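Local atomic coordinates of kojibiose phosphorylase (Gut metagenome, PDB entry 6W0P), a protein that belongs to glycoside hydrolase family 65, a group of carbohydrate-active enzymes that join an N-terminal beta-sandwich to a helical catalytic domain. Residues Y14-N19 / L117-G122; I96-E101 / I163-K168; M373-T378 / C395-T400; D477-M482 / T582-Q587. All coordinates share one frame; numbering follows the deposited sequence.

Interaction 1 (Y14-N19 / L117-G122); sequences YRIVEN and LDLRSG
I16 and L117 face each other as an antiparallel hydrogen-bonded pair, with I16 N 3.0 Å from L117 O and L117 N 2.8 Å from I16 O. Their branched side chains leave the same face of the sheet, I16 CB to L117 CB 4.3 Å, and this is the buried, close-packed part of the contact: L119 CD2 comes up beside I16 CG1, and Q312 and Y316 of helix 308-324 lie against I16. Leucine and isoleucine suit a sheet face that is covered by a helix. A third bond, L119 N to Y14 O at 2.8 Å, carries the pairing past the end of strand 109-118. There the chain turns toward strand 123-132, the next in a large antiparallel sheet of the N-terminal domain, and D118 shapes the turn: its OD1 takes the backbone N of R120 in an Asx turn and also R120 NE, while OD2 takes R120 NH2 at 2.7 Å. This side-on, two-nitrogen salt bridge puts the carboxylate at the edge of the guanidinium, close to its plane. Y14 CB lies over the rim of one guanidinium face, and Y14 CG meets R120 CD at 3.8 Å without a stack. On the partly exposed face R15 is only loosely linked to D118: R15 NH1 reaches D118 OD2 through one water, while the guanidinium itself is held by E12.

Interaction 2 (I96-E101 / I163-K168); sequences IIHEDE and IDTDIK
Strands 96-98 and 165-168 run antiparallel at 149°, 4.7 Å apart at closest approach, and are joined by one hydrogen-bonded pair, I97 with K168. Its two bonds are I97 N to K168 O (3.0 Å) and K168 N to I97 O (2.8 Å). From this pair the two side chains lie side by side and point the same way, so that I97 CD1 meets the aliphatic part of the lysine at K168 CD, 4.1 Å off. A long lysine fits this partly exposed face because its methylenes pack while NZ travels on to a salt bridge with E170. Beyond the pair, H98 begins a type I' turn that closes at E101, a tight hairpin connection to strand 101-102. The imidazole, with CG anti to the backbone N (chi1 -179°), reaches across to T165, where H98 NE2 and T165 OG1 are hydrogen-bonded at 2.6 Å. T165 OG1 and D166 O both lie at the ring edge in its plane, D166 O 3.2 Å from H98 CD2. E99 lays its carboxylate carbon over the rim of one face of the same ring, and a water links E99 N to D166 O. With ND1 bonded to T132 OG1, both ring nitrogens of this buried histidine are engaged, which fixes the rotation of the ring; the adjacent E99 carboxylate, itself bonded to N133, may favour its protonated form.

Interaction 3 (M373-T378 / C395-T400); sequences MFRYNT and CFPVAT
R375 lies against F396, and the arginine side chain can be followed outward along this contact. R375 CB meets the rim of the ring, 3.8 Å from F396 CE1. The chain then bends at chi2 (-61°), bringing R375 CD to within 4.0 Å of F396 CD1, while the guanidinium plane stands 76° from the ring. At the tip, R375 NH1 lies 4.0 Å from T400 CG2, a methyl whose neighbouring hydroxyl turns elsewhere to K404. R375 NH2 is 2.9 Å from a water in the guanidinium plane that also lies 2.8 Å from P397 O, and it forms a salt bridge with E353. Arginine suits this buried place because its aliphatic part is apolar beside the ring and its end can meet a charge. The backbone takes part too: R375 O approaches the edge of the F396 ring, 3.2 Å from F396 CE1, where aromatic hydrogens carry slight positive charge. T378 OG1 bonds to F374 O at 2.8 Å as helix 365-376 ends, and sits over the centre of the F374 ring. The loop 395-400 thus packs against the end of that helix, with V423 of helix 418-434 touching both R375 and F396, and L379 and A382 of helix 379-388 also lying on F396.

Interaction 4 (D477-M482 / T582-Q587); sequences DEFKLM and TDIIKQ
An Asx turn combined with a type I turn, D477 to K480, joins two loops of the helical catalytic domain. D477 OD1 accepts two backbone N-H groups, from F479 of its own loop and from K586 N of the other (2.9 Å, 176°); they arrive from opposite faces of the carboxylate plane. D477 OD2 turns to Q548 and to a water. That water also donates to I584 O and accepts from K480 NZ, a buried ammonium that bonds T582 O at 2.9 Å as well as F479 O and Y580 O. Lysine suits a place where several carbonyls converge. K586, extended as far as CE and bent at the end (chi4 73°), crosses the F479 ring at about a right angle and runs on past E478 to a salt bridge with E620. The flat phenylalanine gives it a CH-pi seat: K586 CB stands 3.5 Å from the centroid of the F479 ring, 7° off the normal, while I584 O lies at the ring edge.

In the fold
Along the chain, interactions 1 and 2 interlock, their segments alternating within the N-terminal domain, and interactions 3 and 4 follow in series in the catalytic domain. Interaction 1 belongs to the large antiparallel sheet, near its 10-11 edge and beside helix 308-324; interaction 2 belongs to the smaller five-stranded sheet, with nearest atoms about 17 Å away. Interactions 3 and 4 have centres about 25 Å apart and nearest atoms about 6 Å apart. Interactions 2 and 4 are farthest apart, about 61 Å between centres. The first two are thus beta-sheet contacts of one domain, while the others join loops and a helix end of the second. Only interaction 4 has the second subunit within reach, through D583, L481 and M482.

Interaction 1 (Y14-N19 / L117-G122)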
loop_
_atom_site.group_PDB
_atom_site.type_symbol
_atom_site.label_atom_id
_atom_site.label_comp_id
_atom_site.label_asym_id
_atom_site.label_seq_id
_atom_site.Cartn_x
_atom_site.Cartn_y
_atom_site.Cartn_z
ATOM N N TYR A 14 -29.885 -0.737 36.234
ATOM C CA TYR A 14 -30.576 0.268 35.369
ATOM C C TYR A 14 -29.754 1.552 35.167
ATOM O O TYR A 14 -30.277 2.478 34.539
ATOM C CB TYR A 14 -31.970 0.610 35.920
ATOM C CG TYR A 14 -32.938 -0.546 35.999
ATOM C CD1 TYR A 14 -33.585 -1.031 34.862
ATOM C CD2 TYR A 14 -33.213 -1.157 37.216
ATOM C CE1 TYR A 14 -34.479 -2.091 34.936
ATOM C CE2 TYR A 14 -34.125 -2.194 37.307
ATOM C CZ TYR A 14 -34.743 -2.672 36.162
ATOM O OH TYR A 14 -35.606 -3.724 36.272
ATOM N N ARG A 15 -28.526 1.622 35.682
ATOM C CA ARG A 15 -27.671 2.823 35.561
ATOM C C ARG A 15 -26.195 2.428 35.478
ATOM O O ARG A 15 -25.808 1.386 36.024
ATOM C CB ARG A 15 -27.889 3.758 36.755
ATOM C CG ARG A 15 -29.349 3.952 37.138
ATOM C CD ARG A 15 -29.506 5.150 38.058
ATOM N NE ARG A 15 -28.847 4.917 39.326
ATOM C CZ ARG A 15 -28.641 5.843 40.269
ATOM N NH1 ARG A 15 -29.064 7.089 40.106
ATOM N NH2 ARG A 15 -28.040 5.489 41.395
ATOM N N ILE A 16 -25.402 3.248 34.798
ATOM C CA ILE A 16 -23.921 3.233 34.877
ATOM C C ILE A 16 -23.578 4.378 35.821
ATOM O O ILE A 16 -24.109 5.527 35.610
ATOM C CB ILE A 16 -23.279 3.386 33.488
ATOM C CG1 ILE A 16 -23.923 2.491 32.423
ATOM C CG2 ILE A 16 -21.787 3.143 33.565
ATOM C CD1 ILE A 16 -23.937 1.001 32.776
ATOM N N VAL A 17 -22.795 4.095 36.849
ATOM C CA VAL A 17 -22.397 5.107 37.862
ATOM C C VAL A 17 -20.874 5.126 37.964
ATOM O O VAL A 17 -20.276 4.033 38.140
ATOM C CB VAL A 17 -23.068 4.832 39.220
ATOM C CG1 VAL A 17 -22.635 5.855 40.276
ATOM C CG2 VAL A 17 -24.572 4.852 39.068
ATOM N N GLU A 18 -20.281 6.319 37.868
ATOM C CA GLU A 18 -18.858 6.557 38.241
ATOM C C GLU A 18 -18.844 7.251 39.607
ATOM O O GLU A 18 -19.405 8.325 39.705
ATOM C CB GLU A 18 -18.113 7.379 37.184
ATOM C CG GLU A 18 -16.610 7.462 37.438
ATOM C CD GLU A 18 -15.837 8.438 36.558
ATOM O OE1 GLU A 18 -16.477 9.222 35.793
ATOM O OE2 GLU A 18 -14.586 8.378 36.604
ATOM N N ASN A 19 -18.305 6.588 40.622
ATOM C CA ASN A 19 -18.145 7.112 42.005
ATOM C C ASN A 19 -16.744 7.722 42.091
ATOM O O ASN A 19 -15.774 6.955 42.001
ATOM C CB ASN A 19 -18.298 6.010 43.064
ATOM C CG ASN A 19 -19.718 5.763 43.530
ATOM O OD1 ASN A 19 -20.661 6.389 43.046
ATOM N ND2 ASN A 19 -19.888 4.839 44.467
ATOM N N LEU A 117 -25.411 7.599 34.196
ATOM C CA LEU A 117 -26.234 7.419 32.977
ATOM C C LEU A 117 -27.419 6.557 33.412
ATOM O O LEU A 117 -27.194 5.448 33.928
ATOM C CB LEU A 117 -25.384 6.787 31.875
ATOM C CG LEU A 117 -26.150 6.335 30.625
ATOM C CD1 LEU A 117 -26.744 7.518 29.894
ATOM C CD2 LEU A 117 -25.260 5.550 29.683
ATOM N N ASP A 118 -28.639 7.065 33.290
ATOM C CA ASP A 118 -29.846 6.275 33.645
ATOM C C ASP A 118 -30.337 5.546 32.388
ATOM O O ASP A 118 -30.830 6.191 31.469
ATOM C CB ASP A 118 -30.922 7.160 34.267
ATOM C CG ASP A 118 -31.950 6.348 35.021
ATOM O OD1 ASP A 118 -32.315 5.275 34.497
ATOM O OD2 ASP A 118 -32.346 6.792 36.144
ATOM N N LEU A 119 -30.227 4.228 32.364
ATOM C CA LEU A 119 -30.558 3.433 31.154
ATOM C C LEU A 119 -32.076 3.433 30.889
ATOM O O LEU A 119 -32.451 2.999 29.793
ATOM C CB LEU A 119 -30.019 2.020 31.314
ATOM C CG LEU A 119 -28.518 1.876 31.554
ATOM C CD1 LEU A 119 -28.194 0.419 31.773
ATOM C CD2 LEU A 119 -27.686 2.440 30.394
ATOM N N ARG A 120 -32.913 3.982 31.780
ATOM C CA ARG A 120 -34.390 3.993 31.577
ATOM C C ARG A 120 -34.865 5.315 30.966
ATOM O O ARG A 120 -36.034 5.363 30.553
ATOM C CB ARG A 120 -35.114 3.719 32.894
ATOM C CG ARG A 120 -34.601 2.484 33.614
ATOM C CD ARG A 120 -34.934 2.515 35.087
ATOM N NE ARG A 120 -34.185 3.580 35.733
ATOM C CZ ARG A 120 -34.154 3.755 37.055
ATOM N NH1 ARG A 120 -34.831 2.932 37.844
ATOM N NH2 ARG A 120 -33.442 4.736 37.585
ATOM N N SER A 121 -34.011 6.346 30.917
ATOM C CA SER A 121 -34.397 7.720 30.488
ATOM C C SER A 121 -33.368 8.321 29.525
ATOM O O SER A 121 -33.741 9.174 28.700
ATOM C CB SER A 121 -34.599 8.623 31.683
ATOM O OG SER A 121 -33.378 8.873 32.370
ATOM N N GLY A 122 -32.125 7.875 29.582
ATOM C CA GLY A 122 -31.037 8.517 28.844
ATOM C C GLY A 122 -30.656 9.803 29.550
ATOM O O GLY A 122 -30.048 10.633 28.912
HETATM O O HOH W 1 -30.808 8.275 37.882
#

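Interaction 2 (I96-E101 / I163-K168)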
loop_
_atom_site.group_PDB
_atom_site.type_symbol
_atom_site.label_atom_id
_atom_site.label_comp_id
_atom_site.label_asym_id
_atom_site.label_seq_id
_atom_site.Cartn_x
_atom_site.Cartn_y
_atom_site.Cartn_z
ATOM N N ILE A 96 -17.834 28.366 33.668
ATOM C CA ILE A 96 -18.202 28.833 35.025
ATOM C C ILE A 96 -16.980 29.504 35.662
ATOM O O ILE A 96 -15.895 28.905 35.656
ATOM C CB ILE A 96 -18.775 27.666 35.840
ATOM C CG1 ILE A 96 -20.010 27.088 35.148
ATOM C CG2 ILE A 96 -19.076 28.127 37.258
ATOM C CD1 ILE A 96 -20.610 25.871 35.835
ATOM N N ILE A 97 -17.174 30.738 36.150
ATOM C CA ILE A 97 -16.140 31.579 36.828
ATOM C C ILE A 97 -16.698 32.042 38.179
ATOM O O ILE A 97 -17.817 32.562 38.216
ATOM C CB ILE A 97 -15.705 32.757 35.935
ATOM C CG1 ILE A 97 -15.315 32.284 34.533
ATOM C CG2 ILE A 97 -14.586 33.566 36.589
ATOM C CD1 ILE A 97 -16.466 32.281 33.555
ATOM N N HIS A 98 -15.929 31.807 39.238
ATOM C CA HIS A 98 -16.157 32.329 40.609
ATOM C C HIS A 98 -14.969 33.214 41.002
ATOM O O HIS A 98 -13.866 32.676 41.146
ATOM C CB HIS A 98 -16.302 31.169 41.589
ATOM C CG HIS A 98 -16.560 31.572 43.001
ATOM N ND1 HIS A 98 -15.796 31.096 44.053
ATOM C CD2 HIS A 98 -17.502 32.370 43.544
ATOM C CE1 HIS A 98 -16.283 31.560 45.182
ATOM N NE2 HIS A 98 -17.322 32.353 44.897
ATOM N N GLU A 99 -15.164 34.521 41.152
ATOM C CA GLU A 99 -14.079 35.409 41.651
ATOM C C GLU A 99 -12.794 35.123 40.860
ATOM O O GLU A 99 -11.725 34.802 41.460
ATOM C CB GLU A 99 -13.901 35.150 43.147
ATOM C CG GLU A 99 -15.170 35.414 43.925
ATOM C CD GLU A 99 -15.095 35.063 45.395
ATOM O OE1 GLU A 99 -14.089 34.451 45.809
ATOM O OE2 GLU A 99 -16.046 35.410 46.117
ATOM N N ASP A 100 -12.916 35.160 39.540
ATOM C CA ASP A 100 -11.782 35.036 38.576
ATOM C C ASP A 100 -11.153 33.627 38.550
ATOM O O ASP A 100 -10.280 33.438 37.675
ATOM C CB ASP A 100 -10.741 36.135 38.810
ATOM C CG ASP A 100 -10.854 37.222 37.754
ATOM O OD1 ASP A 100 -11.136 38.397 38.133
ATOM O OD2 ASP A 100 -10.692 36.880 36.558
ATOM N N GLU A 101 -11.593 32.672 39.397
ATOM C CA GLU A 101 -11.227 31.227 39.286
ATOM C C GLU A 101 -12.223 30.541 38.346
ATOM O O GLU A 101 -13.444 30.613 38.626
ATOM C CB GLU A 101 -11.209 30.543 40.653
ATOM C CG GLU A 101 -10.928 29.056 40.566
ATOM C CD GLU A 101 -11.025 28.300 41.881
ATOM O OE1 GLU A 101 -10.909 27.057 41.838
ATOM O OE2 GLU A 101 -11.219 28.947 42.941
ATOM N N ILE A 163 -22.267 29.454 51.008
ATOM C CA ILE A 163 -22.261 30.902 51.411
ATOM C C ILE A 163 -22.861 31.744 50.293
ATOM O O ILE A 163 -22.831 31.300 49.153
ATOM C CB ILE A 163 -20.853 31.429 51.757
ATOM C CG1 ILE A 163 -19.899 31.329 50.566
ATOM C CG2 ILE A 163 -20.282 30.743 52.987
ATOM C CD1 ILE A 163 -18.558 31.977 50.799
ATOM N N ASP A 164 -23.332 32.944 50.625
ATOM C CA ASP A 164 -23.634 34.018 49.638
ATOM C C ASP A 164 -22.375 34.259 48.796
ATOM O O ASP A 164 -21.305 34.494 49.389
ATOM C CB ASP A 164 -24.103 35.314 50.311
ATOM C CG ASP A 164 -25.472 35.215 50.963
ATOM O OD1 ASP A 164 -26.258 34.336 50.557
ATOM O OD2 ASP A 164 -25.739 36.000 51.890
ATOM N N THR A 165 -22.493 34.152 47.474
ATOM C CA THR A 165 -21.409 34.497 46.517
ATOM C C THR A 165 -22.005 34.748 45.130
ATOM O O THR A 165 -23.203 34.418 44.894
ATOM C CB THR A 165 -20.338 33.400 46.457
ATOM O OG1 THR A 165 -19.251 33.906 45.684
ATOM C CG2 THR A 165 -20.836 32.101 45.845
ATOM N N ASP A 166 -21.176 35.279 44.242
ATOM C CA ASP A 166 -21.512 35.625 42.842
ATOM C C ASP A 166 -20.729 34.670 41.942
ATOM O O ASP A 166 -19.549 34.387 42.246
ATOM C CB ASP A 166 -21.151 37.079 42.510
ATOM C CG ASP A 166 -22.077 38.135 43.098
ATOM O OD1 ASP A 166 -23.107 37.757 43.701
ATOM O OD2 ASP A 166 -21.757 39.341 42.947
ATOM N N ILE A 167 -21.351 34.187 40.869
ATOM C CA ILE A 167 -20.639 33.392 39.834
ATOM C C ILE A 167 -21.054 33.926 38.476
ATOM O O ILE A 167 -22.122 34.556 38.389
ATOM C CB ILE A 167 -20.947 31.890 39.956
ATOM C CG1 ILE A 167 -22.361 31.565 39.466
ATOM C CG2 ILE A 167 -20.716 31.412 41.380
ATOM C CD1 ILE A 167 -22.625 30.083 39.347
ATOM N N LYS A 168 -20.245 33.627 37.469
ATOM C CA LYS A 168 -20.584 33.883 36.059
ATOM C C LYS A 168 -20.796 32.543 35.362
ATOM O O LYS A 168 -19.975 31.647 35.556
ATOM C CB LYS A 168 -19.473 34.679 35.382
ATOM C CG LYS A 168 -19.937 35.381 34.118
ATOM C CD LYS A 168 -18.874 35.529 33.054
ATOM C CE LYS A 168 -19.480 36.059 31.771
ATOM N NZ LYS A 168 -18.437 36.574 30.858
HETATM O O HOH W 2 -17.640 35.941 41.087
#

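Interaction 3 (M373-T378 / C395-T400)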
loop_
_atom_site.group_PDB
_atom_site.type_symbol
_atom_site.label_atom_id
_atom_site.label_comp_id
_atom_site.label_asym_id
_atom_site.label_seq_id
_atom_site.Cartn_x
_atom_site.Cartn_y
_atom_site.Cartn_z
ATOM N N MET A 373 -32.611 0.628 3.517
ATOM C CA MET A 373 -32.930 1.804 2.652
ATOM C C MET A 373 -31.689 2.691 2.567
ATOM O O MET A 373 -31.434 3.311 1.490
ATOM C CB MET A 373 -34.100 2.632 3.198
ATOM C CG MET A 373 -35.468 1.985 3.017
ATOM S SD MET A 373 -35.812 1.368 1.378
ATOM C CE MET A 373 -35.639 2.864 0.414
ATOM N N PHE A 374 -30.901 2.726 3.638
ATOM C CA PHE A 374 -29.612 3.447 3.582
ATOM C C PHE A 374 -28.854 2.947 2.353
ATOM O O PHE A 374 -28.253 3.791 1.663
ATOM C CB PHE A 374 -28.770 3.286 4.847
ATOM C CG PHE A 374 -27.319 3.583 4.581
ATOM C CD1 PHE A 374 -26.892 4.876 4.325
ATOM C CD2 PHE A 374 -26.394 2.560 4.509
ATOM C CE1 PHE A 374 -25.559 5.149 4.064
ATOM C CE2 PHE A 374 -25.064 2.829 4.232
ATOM C CZ PHE A 374 -24.649 4.125 4.010
ATOM N N ARG A 375 -28.851 1.629 2.120
ATOM C CA ARG A 375 -28.112 0.986 0.998
ATOM C C ARG A 375 -28.831 1.259 -0.327
ATOM O O ARG A 375 -28.153 1.465 -1.328
ATOM C CB ARG A 375 -27.943 -0.517 1.237
ATOM C CG ARG A 375 -27.134 -0.845 2.483
ATOM C CD ARG A 375 -25.703 -0.311 2.463
ATOM N NE ARG A 375 -24.882 -0.960 3.488
ATOM C CZ ARG A 375 -23.574 -0.806 3.655
ATOM N NH1 ARG A 375 -22.881 -0.006 2.868
ATOM N NH2 ARG A 375 -22.956 -1.460 4.623
ATOM N N TYR A 376 -30.157 1.220 -0.352
ATOM C CA TYR A 376 -30.921 1.561 -1.573
ATOM C C TYR A 376 -30.541 2.987 -1.970
ATOM O O TYR A 376 -30.294 3.241 -3.153
ATOM C CB TYR A 376 -32.437 1.423 -1.410
ATOM C CG TYR A 376 -33.127 1.754 -2.704
ATOM C CD1 TYR A 376 -33.183 0.836 -3.739
ATOM C CD2 TYR A 376 -33.563 3.046 -2.955
ATOM C CE1 TYR A 376 -33.726 1.172 -4.970
ATOM C CE2 TYR A 376 -34.110 3.401 -4.177
ATOM C CZ TYR A 376 -34.187 2.464 -5.191
ATOM O OH TYR A 376 -34.734 2.840 -6.383
ATOM N N ASN A 377 -30.433 3.885 -0.994
ATOM C CA ASN A 377 -30.252 5.332 -1.262
ATOM C C ASN A 377 -28.782 5.631 -1.575
ATOM O O ASN A 377 -28.499 6.803 -1.859
ATOM C CB ASN A 377 -30.820 6.188 -0.127
ATOM C CG ASN A 377 -32.331 6.151 -0.065
ATOM O OD1 ASN A 377 -32.999 6.226 -1.097
ATOM N ND2 ASN A 377 -32.885 6.045 1.131
ATOM N N THR A 378 -27.889 4.635 -1.499
ATOM C CA THR A 378 -26.452 4.758 -1.875
ATOM C C THR A 378 -26.147 3.772 -3.009
ATOM O O THR A 378 -24.956 3.476 -3.217
ATOM C CB THR A 378 -25.509 4.542 -0.677
ATOM O OG1 THR A 378 -25.953 3.417 0.091
ATOM C CG2 THR A 378 -25.433 5.771 0.198
ATOM N N CYS A 395 -21.284 -2.460 -6.475
ATOM C CA CYS A 395 -20.256 -2.973 -5.543
ATOM C C CYS A 395 -20.327 -2.105 -4.293
ATOM O O CYS A 395 -19.771 -0.991 -4.324
ATOM C CB CYS A 395 -18.863 -2.933 -6.147
ATOM S SG CYS A 395 -17.584 -3.500 -4.994
ATOM N N PHE A 396 -21.061 -2.541 -3.275
ATOM C CA PHE A 396 -21.186 -1.783 -2.009
ATOM C C PHE A 396 -19.828 -1.788 -1.312
ATOM O O PHE A 396 -19.130 -2.808 -1.253
ATOM C CB PHE A 396 -22.310 -2.352 -1.139
ATOM C CG PHE A 396 -23.683 -1.938 -1.580
ATOM C CD1 PHE A 396 -24.200 -0.710 -1.198
ATOM C CD2 PHE A 396 -24.436 -2.753 -2.401
ATOM C CE1 PHE A 396 -25.449 -0.304 -1.644
ATOM C CE2 PHE A 396 -25.677 -2.340 -2.857
ATOM C CZ PHE A 396 -26.185 -1.120 -2.473
ATOM N N PRO A 397 -19.422 -0.640 -0.736
ATOM C CA PRO A 397 -18.075 -0.496 -0.204
ATOM C C PRO A 397 -17.816 -1.210 1.129
ATOM O O PRO A 397 -18.745 -1.434 1.874
ATOM C CB PRO A 397 -17.970 1.028 -0.042
ATOM C CG PRO A 397 -19.399 1.453 0.296
ATOM C CD PRO A 397 -20.234 0.583 -0.608
ATOM N N VAL A 398 -16.537 -1.462 1.419
ATOM C CA VAL A 398 -16.028 -1.988 2.719
ATOM C C VAL A 398 -16.381 -0.991 3.825
ATOM O O VAL A 398 -16.974 -1.390 4.849
ATOM C CB VAL A 398 -14.511 -2.244 2.654
ATOM C CG1 VAL A 398 -13.942 -2.574 4.017
ATOM C CG2 VAL A 398 -14.182 -3.343 1.659
ATOM N N ALA A 399 -16.016 0.274 3.633
ATOM C CA ALA A 399 -16.230 1.337 4.633
ATOM C C ALA A 399 -16.785 2.580 3.942
ATOM O O ALA A 399 -16.169 3.026 2.950
ATOM C CB ALA A 399 -14.934 1.623 5.343
ATOM N N THR A 400 -17.882 3.132 4.475
ATOM C CA THR A 400 -18.542 4.334 3.908
ATOM C C THR A 400 -19.483 4.978 4.928
ATOM O O THR A 400 -20.012 4.231 5.817
ATOM C CB THR A 400 -19.301 3.957 2.630
ATOM O OG1 THR A 400 -19.567 5.155 1.913
ATOM C CG2 THR A 400 -20.598 3.222 2.893
HETATM O O HOH W 3 -20.214 -0.592 4.138
#

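Interaction 4 (D477-M482 / T582-Q587)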
loop_
_atom_site.group_PDB
_atom_site.type_symbol
_atom_site.label_atom_id
_atom_site.label_comp_id
_atom_site.label_asym_id
_atom_site.label_seq_id
_atom_site.Cartn_x
_atom_site.Cartn_y
_atom_site.Cartn_z
ATOM N N ASP A 477 -12.084 -13.554 6.631
ATOM C CA ASP A 477 -10.751 -13.857 7.220
ATOM C C ASP A 477 -9.735 -12.991 6.481
ATOM O O ASP A 477 -9.332 -13.342 5.364
ATOM C CB ASP A 477 -10.341 -15.337 7.148
ATOM C CG ASP A 477 -8.879 -15.561 7.521
ATOM O OD1 ASP A 477 -8.360 -14.721 8.264
ATOM O OD2 ASP A 477 -8.242 -16.557 7.035
ATOM N N GLU A 478 -9.345 -11.882 7.082
ATOM C CA GLU A 478 -8.458 -10.899 6.420
ATOM C C GLU A 478 -7.021 -11.406 6.387
ATOM O O GLU A 478 -6.177 -10.682 5.830
ATOM C CB GLU A 478 -8.554 -9.550 7.124
ATOM C CG GLU A 478 -9.964 -9.008 7.101
ATOM C CD GLU A 478 -10.096 -7.625 7.694
ATOM O OE1 GLU A 478 -9.100 -7.107 8.194
ATOM O OE2 GLU A 478 -11.171 -7.083 7.610
ATOM N N PHE A 479 -6.752 -12.592 6.915
ATOM C CA PHE A 479 -5.401 -13.185 6.900
ATOM C C PHE A 479 -5.186 -13.967 5.607
ATOM O O PHE A 479 -4.120 -14.550 5.483
ATOM C CB PHE A 479 -5.173 -14.013 8.159
ATOM C CG PHE A 479 -5.165 -13.214 9.440
ATOM C CD1 PHE A 479 -5.061 -11.825 9.437
ATOM C CD2 PHE A 479 -5.169 -13.870 10.666
ATOM C CE1 PHE A 479 -5.031 -11.102 10.626
ATOM C CE2 PHE A 479 -5.097 -13.152 11.853
ATOM C CZ PHE A 479 -5.055 -11.770 11.832
ATOM N N LYS A 480 -6.120 -13.914 4.657
ATOM C CA LYS A 480 -5.999 -14.594 3.335
ATOM C C LYS A 480 -6.274 -13.590 2.212
ATOM O O LYS A 480 -7.466 -13.211 2.028
ATOM C CB LYS A 480 -6.924 -15.809 3.265
ATOM C CG LYS A 480 -6.343 -17.037 3.938
ATOM C CD LYS A 480 -5.123 -17.587 3.214
ATOM C CE LYS A 480 -4.193 -18.346 4.128
ATOM N NZ LYS A 480 -3.833 -17.559 5.336
ATOM N N LEU A 481 -5.217 -13.222 1.487
ATOM C CA LEU A 481 -5.193 -12.113 0.493
ATOM C C LEU A 481 -4.870 -12.624 -0.921
ATOM O O LEU A 481 -3.872 -13.325 -1.092
ATOM C CB LEU A 481 -4.167 -11.076 0.961
ATOM C CG LEU A 481 -3.795 -9.996 -0.057
ATOM C CD1 LEU A 481 -5.019 -9.223 -0.528
ATOM C CD2 LEU A 481 -2.749 -9.056 0.515
ATOM N N MET A 482 -5.689 -12.253 -1.908
ATOM C CA MET A 482 -5.488 -12.575 -3.346
ATOM C C MET A 482 -5.539 -14.097 -3.474
ATOM O O MET A 482 -4.699 -14.709 -4.190
ATOM C CB MET A 482 -4.156 -12.050 -3.900
ATOM C CG MET A 482 -4.031 -10.524 -3.926
ATOM S SD MET A 482 -5.205 -9.693 -4.999
ATOM C CE MET A 482 -4.976 -10.593 -6.538
ATOM N N THR A 582 0.270 -18.538 6.596
ATOM C CA THR A 582 0.022 -19.584 7.625
ATOM C C THR A 582 -1.430 -20.058 7.489
ATOM O O THR A 582 -2.111 -19.626 6.543
ATOM C CB THR A 582 0.260 -19.083 9.060
ATOM O OG1 THR A 582 -0.808 -18.212 9.445
ATOM C CG2 THR A 582 1.578 -18.361 9.238
ATOM N N ASP A 583 -1.882 -20.894 8.425
ATOM C CA ASP A 583 -3.279 -21.382 8.506
ATOM C C ASP A 583 -3.938 -20.769 9.746
ATOM O O ASP A 583 -4.865 -21.377 10.302
ATOM C CB ASP A 583 -3.285 -22.905 8.460
ATOM C CG ASP A 583 -2.751 -23.576 9.706
ATOM O OD1 ASP A 583 -2.099 -22.880 10.530
ATOM O OD2 ASP A 583 -3.001 -24.777 9.835
ATOM N N ILE A 584 -3.442 -19.617 10.185
ATOM C CA ILE A 584 -4.036 -18.816 11.289
ATOM C C ILE A 584 -5.105 -17.936 10.650
ATOM O O ILE A 584 -4.790 -17.246 9.662
ATOM C CB ILE A 584 -2.966 -17.968 11.993
ATOM C CG1 ILE A 584 -1.839 -18.813 12.594
ATOM C CG2 ILE A 584 -3.607 -17.076 13.031
ATOM C CD1 ILE A 584 -0.588 -18.029 12.854
ATOM N N ILE A 585 -6.302 -17.934 11.232
ATOM C CA ILE A 585 -7.520 -17.263 10.715
ATOM C C ILE A 585 -7.901 -16.134 11.677
ATOM O O ILE A 585 -7.818 -16.320 12.930
ATOM C CB ILE A 585 -8.639 -18.298 10.544
ATOM C CG1 ILE A 585 -8.315 -19.282 9.420
ATOM C CG2 ILE A 585 -9.987 -17.649 10.316
ATOM C CD1 ILE A 585 -9.007 -20.610 9.597
ATOM N N LYS A 586 -8.282 -14.989 11.119
ATOM C CA LYS A 586 -8.628 -13.810 11.930
ATOM C C LYS A 586 -10.001 -14.019 12.567
ATOM O O LYS A 586 -10.160 -13.726 13.742
ATOM C CB LYS A 586 -8.583 -12.560 11.059
ATOM C CG LYS A 586 -8.868 -11.252 11.786
ATOM C CD LYS A 586 -8.874 -10.118 10.787
ATOM C CE LYS A 586 -9.369 -8.806 11.337
ATOM N NZ LYS A 586 -8.327 -8.273 12.231
ATOM N N GLN A 587 -10.974 -14.481 11.797
ATOM C CA GLN A 587 -12.385 -14.427 12.226
ATOM C C GLN A 587 -13.164 -15.423 11.382
ATOM O O GLN A 587 -12.645 -15.962 10.415
ATOM C CB GLN A 587 -12.900 -12.996 12.090
ATOM C CG GLN A 587 -12.982 -12.495 10.640
ATOM C CD GLN A 587 -13.211 -10.998 10.566
ATOM O OE1 GLN A 587 -12.279 -10.214 10.627
ATOM N NE2 GLN A 587 -14.458 -10.585 10.398
HETATM O O HOH W 4 -5.738 -17.566 7.307
#